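Local coordinates for putative CRISPR-associated endoribonuclease-like protein Cas6nc (Pyrococcus horikoshii, PDB 3QJL) that binds CRISPR RNA as a Cas6-family member of the prokaryotic adaptive immune system, its oligomeric state varying with the RNA sequence, at residues Gln31-Ile43 with Arg92-Lys105. Sequence-based numbering, arbitrary orientation.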
# COMPACT_ATOMS: atom_id res chain seq x y z
N GLN A 31 -26.16 -2.36 11.57
CA GLN A 31 -26.25 -2.31 13.03
C GLN A 31 -26.56 -0.89 13.53
O GLN A 31 -27.46 -0.69 14.35
CB GLN A 31 -24.94 -2.80 13.64
CG GLN A 31 -25.11 -3.81 14.74
CD GLN A 31 -24.10 -4.92 14.64
OE1 GLN A 31 -23.42 -5.25 15.61
NE2 GLN A 31 -24.01 -5.51 13.45
N ILE A 32 -25.80 0.09 13.05
CA ILE A 32 -26.08 1.48 13.37
C ILE A 32 -27.50 1.85 12.93
O ILE A 32 -28.28 2.38 13.71
CB ILE A 32 -25.06 2.40 12.70
CG1 ILE A 32 -23.78 2.44 13.52
CG2 ILE A 32 -25.62 3.78 12.53
CD1 ILE A 32 -22.68 3.24 12.85
N LEU A 33 -27.86 1.54 11.68
CA LEU A 33 -29.19 1.84 11.17
C LEU A 33 -30.29 1.38 12.14
O LEU A 33 -31.19 2.13 12.49
CB LEU A 33 -29.40 1.19 9.80
CG LEU A 33 -30.61 1.73 9.06
CD1 LEU A 33 -30.45 3.23 8.85
CD2 LEU A 33 -30.81 1.03 7.75
N GLU A 34 -30.18 0.12 12.56
CA GLU A 34 -31.11 -0.49 13.51
C GLU A 34 -31.17 0.31 14.81
O GLU A 34 -32.26 0.64 15.30
CB GLU A 34 -30.63 -1.92 13.78
CG GLU A 34 -31.31 -2.64 14.92
CD GLU A 34 -30.73 -4.04 15.11
OE1 GLU A 34 -31.51 -4.96 15.44
OE2 GLU A 34 -29.50 -4.23 14.92
N LYS A 35 -30.00 0.62 15.36
CA LYS A 35 -29.91 1.38 16.60
C LYS A 35 -30.53 2.77 16.49
O LYS A 35 -31.32 3.16 17.34
CB LYS A 35 -28.47 1.45 17.08
CG LYS A 35 -27.91 0.10 17.43
CD LYS A 35 -26.51 0.21 18.01
CE LYS A 35 -25.84 -1.14 18.09
NZ LYS A 35 -26.72 -2.17 18.71
N VAL A 36 -30.19 3.52 15.45
CA VAL A 36 -30.79 4.83 15.24
C VAL A 36 -32.29 4.70 14.98
O VAL A 36 -33.08 5.54 15.40
CB VAL A 36 -30.16 5.58 14.04
CG1 VAL A 36 -30.85 6.92 13.81
CG2 VAL A 36 -28.68 5.77 14.26
N ASN A 37 -32.68 3.65 14.28
CA ASN A 37 -34.08 3.52 13.93
C ASN A 37 -34.97 3.38 15.16
O ASN A 37 -36.13 3.79 15.15
CB ASN A 37 -34.28 2.36 12.96
CG ASN A 37 -35.68 2.30 12.43
OD1 ASN A 37 -36.12 3.20 11.70
ND2 ASN A 37 -36.39 1.24 12.77
N SER A 38 -34.42 2.81 16.23
CA SER A 38 -35.15 2.65 17.49
C SER A 38 -35.53 4.01 18.09
O SER A 38 -36.59 4.17 18.71
CB SER A 38 -34.31 1.86 18.49
OG SER A 38 -34.12 0.52 18.07
N ILE A 39 -34.64 4.99 17.92
CA ILE A 39 -34.82 6.32 18.48
C ILE A 39 -35.36 7.31 17.44
O ILE A 39 -36.42 7.88 17.62
CB ILE A 39 -33.51 6.86 19.08
CG1 ILE A 39 -32.82 5.78 19.91
CG2 ILE A 39 -33.78 8.05 19.94
CD1 ILE A 39 -33.75 5.08 20.86
N GLU A 40 -34.61 7.52 16.36
CA GLU A 40 -34.99 8.52 15.36
C GLU A 40 -35.29 7.89 14.00
O GLU A 40 -34.52 8.03 13.06
CB GLU A 40 -33.85 9.52 15.19
CG GLU A 40 -33.44 10.22 16.46
CD GLU A 40 -34.46 11.25 16.90
OE1 GLU A 40 -35.44 11.49 16.15
OE2 GLU A 40 -34.28 11.83 18.00
N PRO A 41 -36.45 7.22 13.88
CA PRO A 41 -36.80 6.48 12.66
C PRO A 41 -36.70 7.36 11.43
O PRO A 41 -36.44 6.89 10.32
CB PRO A 41 -38.27 6.10 12.90
CG PRO A 41 -38.45 6.14 14.37
CD PRO A 41 -37.55 7.23 14.86
N THR A 42 -36.92 8.65 11.65
CA THR A 42 -36.99 9.63 10.58
C THR A 42 -35.58 9.95 10.09
O THR A 42 -35.36 10.24 8.91
CB THR A 42 -37.72 10.90 11.09
OG1 THR A 42 -37.21 12.06 10.44
CG2 THR A 42 -37.54 11.06 12.60
N ILE A 43 -34.62 9.89 11.00
CA ILE A 43 -33.22 10.08 10.64
C ILE A 43 -32.64 8.80 10.04
O ILE A 43 -31.85 8.84 9.09
CB ILE A 43 -32.40 10.57 11.84
CG1 ILE A 43 -32.37 12.10 11.83
CG2 ILE A 43 -30.99 9.99 11.81
CD1 ILE A 43 -31.48 12.69 12.88
N ARG A 92 -25.75 13.67 16.20
CA ARG A 92 -26.43 13.70 17.49
C ARG A 92 -27.19 12.40 17.70
O ARG A 92 -26.97 11.69 18.68
CB ARG A 92 -27.40 14.87 17.49
CG ARG A 92 -27.61 15.58 18.82
CD ARG A 92 -28.91 15.13 19.47
NE ARG A 92 -29.71 14.35 18.53
CZ ARG A 92 -30.76 14.83 17.87
NH1 ARG A 92 -31.15 16.09 18.08
NH2 ARG A 92 -31.43 14.04 17.02
N ALA A 93 -28.06 12.07 16.76
CA ALA A 93 -28.85 10.84 16.80
C ALA A 93 -28.02 9.56 16.81
O ALA A 93 -28.44 8.55 17.37
CB ALA A 93 -29.82 10.82 15.65
N ILE A 94 -26.85 9.57 16.19
CA ILE A 94 -26.05 8.35 16.16
C ILE A 94 -25.42 8.12 17.53
O ILE A 94 -25.44 7.01 18.07
CB ILE A 94 -24.99 8.38 15.04
CG1 ILE A 94 -25.67 8.27 13.68
CG2 ILE A 94 -23.98 7.25 15.21
CD1 ILE A 94 -24.74 8.48 12.49
N ALA A 95 -24.86 9.19 18.10
CA ALA A 95 -24.29 9.12 19.44
C ALA A 95 -25.28 8.51 20.45
O ALA A 95 -24.94 7.58 21.17
CB ALA A 95 -23.87 10.51 19.89
N GLU A 96 -26.51 9.02 20.46
CA GLU A 96 -27.54 8.53 21.38
C GLU A 96 -27.85 7.05 21.15
O GLU A 96 -27.76 6.24 22.08
CB GLU A 96 -28.82 9.36 21.24
CG GLU A 96 -29.66 9.38 22.51
CD GLU A 96 -30.93 10.21 22.37
OE1 GLU A 96 -31.96 9.81 22.97
OE2 GLU A 96 -30.91 11.25 21.68
N ALA A 97 -28.21 6.72 19.91
CA ALA A 97 -28.60 5.36 19.55
C ALA A 97 -27.54 4.36 19.97
O ALA A 97 -27.83 3.35 20.61
CB ALA A 97 -28.81 5.26 18.06
N VAL A 98 -26.31 4.66 19.59
CA VAL A 98 -25.19 3.78 19.90
C VAL A 98 -25.02 3.61 21.40
O VAL A 98 -24.93 2.50 21.92
CB VAL A 98 -23.89 4.31 19.26
CG1 VAL A 98 -22.69 3.69 19.92
CG2 VAL A 98 -23.89 4.04 17.77
N GLU A 99 -24.98 4.73 22.12
CA GLU A 99 -24.77 4.68 23.56
C GLU A 99 -25.88 3.95 24.32
O GLU A 99 -25.60 3.22 25.28
CB GLU A 99 -24.61 6.09 24.09
CG GLU A 99 -24.44 6.13 25.57
CD GLU A 99 -24.48 7.55 26.06
OE1 GLU A 99 -25.61 8.07 26.21
OE2 GLU A 99 -23.39 8.13 26.26
N LYS A 100 -27.13 4.14 23.91
CA LYS A 100 -28.20 3.35 24.51
C LYS A 100 -27.92 1.86 24.31
O LYS A 100 -27.83 1.10 25.27
CB LYS A 100 -29.57 3.72 23.95
CG LYS A 100 -29.99 5.12 24.28
CD LYS A 100 -31.49 5.24 24.40
CE LYS A 100 -31.92 6.67 24.71
NZ LYS A 100 -31.09 7.34 25.79
N SER A 101 -27.73 1.44 23.07
CA SER A 101 -27.57 0.03 22.78
C SER A 101 -26.18 -0.20 22.24
O SER A 101 -26.00 -0.31 21.03
CB SER A 101 -28.63 -0.41 21.77
OG SER A 101 -29.33 0.72 21.28
N PRO A 102 -25.18 -0.25 23.13
CA PRO A 102 -23.78 -0.29 22.73
C PRO A 102 -23.23 -1.71 22.53
O PRO A 102 -22.12 -2.00 22.99
CB PRO A 102 -23.08 0.33 23.94
CG PRO A 102 -23.99 -0.05 25.14
CD PRO A 102 -25.33 -0.48 24.58
N GLU A 103 -23.96 -2.56 21.83
CA GLU A 103 -23.55 -3.95 21.68
C GLU A 103 -23.38 -4.24 20.21
O GLU A 103 -24.34 -4.21 19.45
CB GLU A 103 -24.55 -4.92 22.33
CG GLU A 103 -25.99 -4.88 21.75
CD GLU A 103 -26.93 -3.88 22.44
OE1 GLU A 103 -26.51 -3.16 23.38
OE2 GLU A 103 -28.12 -3.82 22.04
N PHE A 104 -22.13 -4.51 19.82
CA PHE A 104 -21.82 -4.77 18.43
C PHE A 104 -21.29 -6.18 18.21
O PHE A 104 -20.43 -6.65 18.94
CB PHE A 104 -20.83 -3.75 17.89
CG PHE A 104 -21.46 -2.44 17.51
CD1 PHE A 104 -21.36 -1.34 18.34
CD2 PHE A 104 -22.17 -2.32 16.32
CE1 PHE A 104 -21.94 -0.14 17.99
CE2 PHE A 104 -22.75 -1.12 15.96
CZ PHE A 104 -22.64 -0.03 16.80
N LYS A 105 -21.85 -6.84 17.20
CA LYS A 105 -21.42 -8.17 16.82
C LYS A 105 -20.91 -8.15 15.37
O LYS A 105 -21.70 -7.96 14.43
CB LYS A 105 -22.59 -9.14 16.98
CG LYS A 105 -22.25 -10.60 16.79
CD LYS A 105 -21.82 -11.23 18.10
CE LYS A 105 -21.35 -12.67 17.88
NZ LYS A 105 -22.39 -13.50 17.22
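In the N-terminal ferredoxin-like domain of this Cas6-family protein, both helices lie on one antiparallel sheet, and here helix 31-39 meets helix 92-100 and the edge strand 103-105 that follows it. The short helical axes pass 8.1 Å apart at 97°. Ala93 and Ala97 face helix 31-39 where the backbones come near, with the CA atoms of Val36 and Ala97 4.9 Å apart. Val36 turns CG2 onto the Ala97 methyl and toward Ile94, while Ala93 CB packs 3.7 Å from Ile43 CD1 and also meets the CG of Glu40.

Lys35 reaches past the end of helix 92-100. Its chain runs extended until the bend at chi4 (-48°), which leaves Lys35 NZ donating to Glu103 O at 3.2 Å and, weakly, to Ser101 O. Lys35 CE lies over one face of the Phe104 ring, 3.9 Å from the centroid, and NZ adds a cation-pi contact; Ile32 CG1 approaches the ring edge. The Gln31 side chain runs alongside the Phe104 ring in the opposite sense, its amide plane turned 26° from the ring plane, and Gln31 OE1 takes the Lys105 N-H at 2.7 Å in its carbonyl plane. Phe104 also pairs by backbone with Phe111 of the neighbouring strand.

The ammonium of buried Lys35 is thus held by the Glu103 carbonyl, more weakly by that of Ser101, and by the face of Phe104; the Glu103 carboxylate adds a long salt bridge, Lys35 NZ to Glu103 OE2 4.0 Å, an environment that probably favours the protonated lysine.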